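Local structure of IL-4-inducing protein (Schistosoma mansoni, 4EL6) at residues 54-59 and 65-70. The protein adopts a beta/gamma-crystallin-like fold and binds IgE, triggering antigen-independent activation of basophils and their release of interleukin-4. Numbering follows the deposited sequence. Where two conformers were deposited one is given.
Sequences YWYLFD and GRITGL
Trp55 and Leu70, then Leu57 and Thr68, form the hydrogen-bonded pairs of an antiparallel ladder, the short axes running 159° apart at a closest approach of 4.6 Å. Each pair exchanges two N-H...O=C bonds, among them Trp55 N to Leu70 O and Leu57 N to Thr68 O, both 2.8 Å. The non-hydrogen-bonded pairs are Tyr56 with Gly69, between them, and Phe58 with Ile67, next beyond Leu57-Thr68; here CA-H...O contacts fill in.

One face of this hairpin carries Leu57 and Leu70, whose CD1 methyls meet at 3.7 Å; Leu9 and Ile76 continue that buried layer. On the same face the indole of Trp55 turns away from strand 67-70 and bonds through NE1 to Tyr7 O. Across the sheet, Ile67 serves two rings. In the conformer given, its CG2, anti to the backbone N, lies 3.3 Å from Tyr56 CD1, a closeness to be read with caution, while CG1 lies 3.7 Å from Phe58 CE2. The Tyr54 ring, swung beside its own carbonyl carbon, sets one face under Leu70 O and brings its hydroxyl close to the Gly69 backbone.

Beyond the ladder, Asp59 N donates to Arg66 O and Arg66 N returns a bond to Asp59 OD1 at 2.9 Å, arriving 58° out of the carboxylate plane. Asp59 OD2 reaches Arg66 NE in a long salt bridge of 3.9 Å, the carboxylate and guanidinium planes standing 77° apart; a water donates to OD2 and accepts from NE, spanning that gap.

Strand 89-95 pairs with the other edge of 52-58, making it the central strand of a crystallin-type sheet. Apolar packing thus anchors the hairpin inward, whereas its loop end relies on a partly water-mediated charge pair, whose strength solvent probably moderates.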
ATOM      1  N   TYR A  54       0.068   4.491  -7.639  1.00 12.52           N
ATOM      2  CA  TYR A  54      -0.446   3.129  -7.443  1.00 10.90           C
ATOM      3  C   TYR A  54       0.529   2.446  -6.512  1.00 10.95           C
ATOM      4  O   TYR A  54       1.721   2.568  -6.726  1.00 13.14           O
ATOM      5  CB  TYR A  54      -0.569   2.334  -8.766  1.00 11.70           C
ATOM      6  CG  TYR A  54      -1.397   1.084  -8.597  1.00 12.08           C
ATOM      7  CD1 TYR A  54      -0.824  -0.106  -8.145  1.00 12.31           C
ATOM      8  CD2 TYR A  54      -2.731   1.063  -8.901  1.00 12.81           C
ATOM      9  CE1 TYR A  54      -1.565  -1.228  -7.925  1.00 11.45           C
ATOM     10  CE2 TYR A  54      -3.501  -0.063  -8.712  1.00 12.74           C
ATOM     11  CZ  TYR A  54      -2.895  -1.234  -8.246  1.00 13.02           C
ATOM     12  OH  TYR A  54      -3.640  -2.336  -8.033  1.00 13.69           O
ATOM     13  N   TRP A  55       0.036   1.749  -5.480  1.00  9.23           N
ATOM     14  CA  TRP A  55       0.920   1.183  -4.473  1.00  8.24           C
ATOM     15  C   TRP A  55       0.765  -0.320  -4.385  1.00  8.15           C
ATOM     16  O   TRP A  55      -0.347  -0.825  -4.406  1.00  8.23           O
ATOM     17  CB  TRP A  55       0.634   1.799  -3.127  1.00  7.63           C
ATOM     18  CG  TRP A  55       0.993   3.255  -2.996  1.00  7.27           C
ATOM     19  CD1 TRP A  55       0.255   4.374  -3.410  1.00  7.64           C
ATOM     20  CD2 TRP A  55       2.201   3.765  -2.427  1.00  7.21           C
ATOM     21  NE1 TRP A  55       0.957   5.552  -3.117  1.00  7.96           N
ATOM     22  CE2 TRP A  55       2.109   5.233  -2.481  1.00  7.01           C
ATOM     23  CE3 TRP A  55       3.327   3.171  -1.805  1.00  7.44           C
ATOM     24  CZ2 TRP A  55       3.099   6.016  -1.931  1.00  7.60           C
ATOM     25  CZ3 TRP A  55       4.298   4.017  -1.255  1.00  7.73           C
ATOM     26  CH2 TRP A  55       4.161   5.403  -1.361  1.00  7.05           C
ATOM     27  N   TYR A  56       1.874  -1.058  -4.318  1.00  8.28           N
ATOM     28  CA  TYR A  56       1.863  -2.485  -4.028  1.00  8.05           C
ATOM     29  C   TYR A  56       2.412  -2.769  -2.638  1.00  8.06           C
ATOM     30  O   TYR A  56       3.486  -2.276  -2.213  1.00  6.82           O
ATOM     31  CB  TYR A  56       2.716  -3.213  -5.060  1.00  8.66           C
ATOM     32  CG  TYR A  56       2.028  -3.409  -6.386  1.00  9.68           C
ATOM     33  CD1 TYR A  56       0.878  -4.181  -6.458  1.00 11.44           C
ATOM     34  CD2 TYR A  56       2.518  -2.797  -7.550  1.00 11.25           C
ATOM     35  CE1 TYR A  56       0.247  -4.380  -7.680  1.00 12.51           C
ATOM     36  CE2 TYR A  56       1.831  -2.977  -8.742  1.00 12.42           C
ATOM     37  CZ  TYR A  56       0.769  -3.819  -8.776  1.00 13.33           C
ATOM     38  OH  TYR A  56       0.118  -4.003  -9.989  1.00 19.71           O
ATOM     39  N   LEU A  57       1.667  -3.578  -1.901  1.00  7.39           N
ATOM     40  CA  LEU A  57       2.075  -4.081  -0.582  1.00  7.81           C
ATOM     41  C   LEU A  57       2.363  -5.562  -0.678  1.00  7.36           C
ATOM     42  O   LEU A  57       1.628  -6.279  -1.367  1.00  7.02           O
ATOM     43  CB  LEU A  57       0.945  -3.944   0.432  1.00  8.59           C
ATOM     44  CG  LEU A  57       0.158  -2.678   0.422  1.00 10.67           C
ATOM     45  CD1 LEU A  57      -0.928  -2.610   1.474  1.00 11.70           C
ATOM     46  CD2 LEU A  57       1.024  -1.542   0.581  1.00 11.68           C
ATOM     47  N   PHE A  58       3.440  -6.025  -0.050  1.00  6.52           N
ATOM     48  CA  PHE A  58       3.919  -7.349  -0.150  1.00  6.26           C
ATOM     49  C   PHE A  58       4.095  -7.990   1.211  1.00  6.56           C
ATOM     50  O   PHE A  58       4.479  -7.293   2.178  1.00  6.34           O
ATOM     51  CB  PHE A  58       5.337  -7.315  -0.780  1.00  6.35           C
ATOM     52  CG  PHE A  58       5.348  -6.803  -2.176  1.00  6.42           C
ATOM     53  CD1 PHE A  58       5.465  -5.434  -2.414  1.00  6.67           C
ATOM     54  CD2 PHE A  58       5.292  -7.687  -3.286  1.00  6.68           C
ATOM     55  CE1 PHE A  58       5.545  -4.958  -3.703  1.00  6.60           C
ATOM     56  CE2 PHE A  58       5.321  -7.195  -4.574  1.00  6.71           C
ATOM     57  CZ  PHE A  58       5.398  -5.836  -4.786  1.00  6.71           C
ATOM     58  N   ASP A  59       3.869  -9.323   1.334  1.00  6.66           N
ATOM     59  CA  ASP A  59       4.046  -9.964   2.640  1.00  7.15           C
ATOM     60  C   ASP A  59       5.441 -10.553   2.831  1.00  7.49           C
ATOM     61  O   ASP A  59       5.674 -11.175   3.864  1.00  8.07           O
ATOM     62  CB  ASP A  59       2.950 -10.992   2.961  1.00  7.15           C
ATOM     63  CG  ASP A  59       3.230 -12.396   2.357  1.00  7.36           C
ATOM     64  OD1 ASP A  59       3.983 -12.539   1.366  1.00  7.49           O
ATOM     65  OD2 ASP A  59       2.662 -13.383   2.923  1.00  9.04           O
ATOM     66  N   GLY A  65       6.467 -12.254  -2.508  1.00  8.35           N
ATOM     67  CA  GLY A  65       5.376 -12.782  -1.672  1.00  7.67           C
ATOM     68  C   GLY A  65       4.001 -12.408  -2.204  1.00  7.10           C
ATOM     69  O   GLY A  65       3.828 -12.118  -3.403  1.00  6.91           O
ATOM     70  N   ARG A  66       3.000 -12.519  -1.323  1.00  6.80           N
ATOM     71  CA  ARG A  66       1.655 -12.083  -1.625  1.00  6.93           C
ATOM     72  C   ARG A  66       1.717 -10.576  -1.945  1.00  6.76           C
ATOM     73  O   ARG A  66       2.526  -9.821  -1.395  1.00  6.59           O
ATOM     74  CB  ARG A  66       0.733 -12.332  -0.437  1.00  6.64           C
ATOM     75  CG  ARG A  66       0.545 -13.786  -0.062  1.00  7.00           C
ATOM     76  CD  ARG A  66      -0.265 -13.908   1.222  1.00  6.77           C
ATOM     77  NE  ARG A  66      -0.423 -15.324   1.616  1.00  6.99           N
ATOM     78  CZ  ARG A  66      -1.497 -16.061   1.320  1.00  7.23           C
ATOM     79  NH1 ARG A  66      -2.562 -15.488   0.778  1.00  7.31           N
ATOM     80  NH2 ARG A  66      -1.551 -17.353   1.677  1.00  7.63           N
ATOM     81  N   ILE A  67       0.806 -10.147  -2.819  1.00  7.10           N
ATOM     82  CA  ILE A  67       0.743  -8.790  -3.359  0.57  7.36           C
ATOM     83  C   ILE A  67      -0.680  -8.278  -3.251  1.00  7.76           C
ATOM     84  O   ILE A  67      -1.628  -8.916  -3.772  1.00  7.53           O
ATOM     85  CB  ILE A  67       1.155  -8.725  -4.823  0.57  7.72           C
ATOM     86  CG1 ILE A  67       2.474  -9.465  -5.017  0.57  7.99           C
ATOM     87  CG2 ILE A  67       1.196  -7.254  -5.303  0.57  7.82           C
ATOM     88  CD1 ILE A  67       2.960  -9.423  -6.457  0.57  8.44           C
ATOM     89  N   THR A  68      -0.822  -7.070  -2.639  1.00  7.49           N
ATOM     90  CA  THR A  68      -2.082  -6.376  -2.577  1.00  8.02           C
ATOM     91  C   THR A  68      -1.792  -4.995  -3.123  1.00  8.49           C
ATOM     92  O   THR A  68      -0.962  -4.237  -2.564  1.00  8.39           O
ATOM     93  CB  THR A  68      -2.540  -6.331  -1.140  1.00  8.22           C
ATOM     94  OG1 THR A  68      -2.937  -7.647  -0.741  1.00  8.23           O
ATOM     95  CG2 THR A  68      -3.743  -5.350  -0.926  1.00  8.24           C
ATOM     96  N   GLY A  69      -2.519  -4.588  -4.183  1.00  9.46           N
ATOM     97  CA  GLY A  69      -2.314  -3.339  -4.829  1.00  9.84           C
ATOM     98  C   GLY A  69      -3.494  -2.407  -4.581  1.00 10.03           C
ATOM     99  O   GLY A  69      -4.604  -2.870  -4.356  1.00 10.33           O
ATOM    100  N   LEU A  70      -3.203  -1.107  -4.542  1.00 10.51           N
ATOM    101  CA  LEU A  70      -4.202  -0.060  -4.277  1.00 11.71           C
ATOM    102  C   LEU A  70      -3.905   1.092  -5.187  1.00 11.05           C
ATOM    103  O   LEU A  70      -2.770   1.629  -5.237  1.00 10.17           O
ATOM    104  CB  LEU A  70      -4.166   0.525  -2.846  1.00 12.00           C
ATOM    105  CG  LEU A  70      -4.364  -0.364  -1.646  1.00 14.46           C
ATOM    106  CD1 LEU A  70      -3.104  -1.004  -1.117  1.00 14.99           C
ATOM    107  CD2 LEU A  70      -4.990   0.581  -0.599  1.00 15.17           C
TER
HETATM  108  O   HOH W   1       2.297 -15.956   2.114  1.00  7.82           O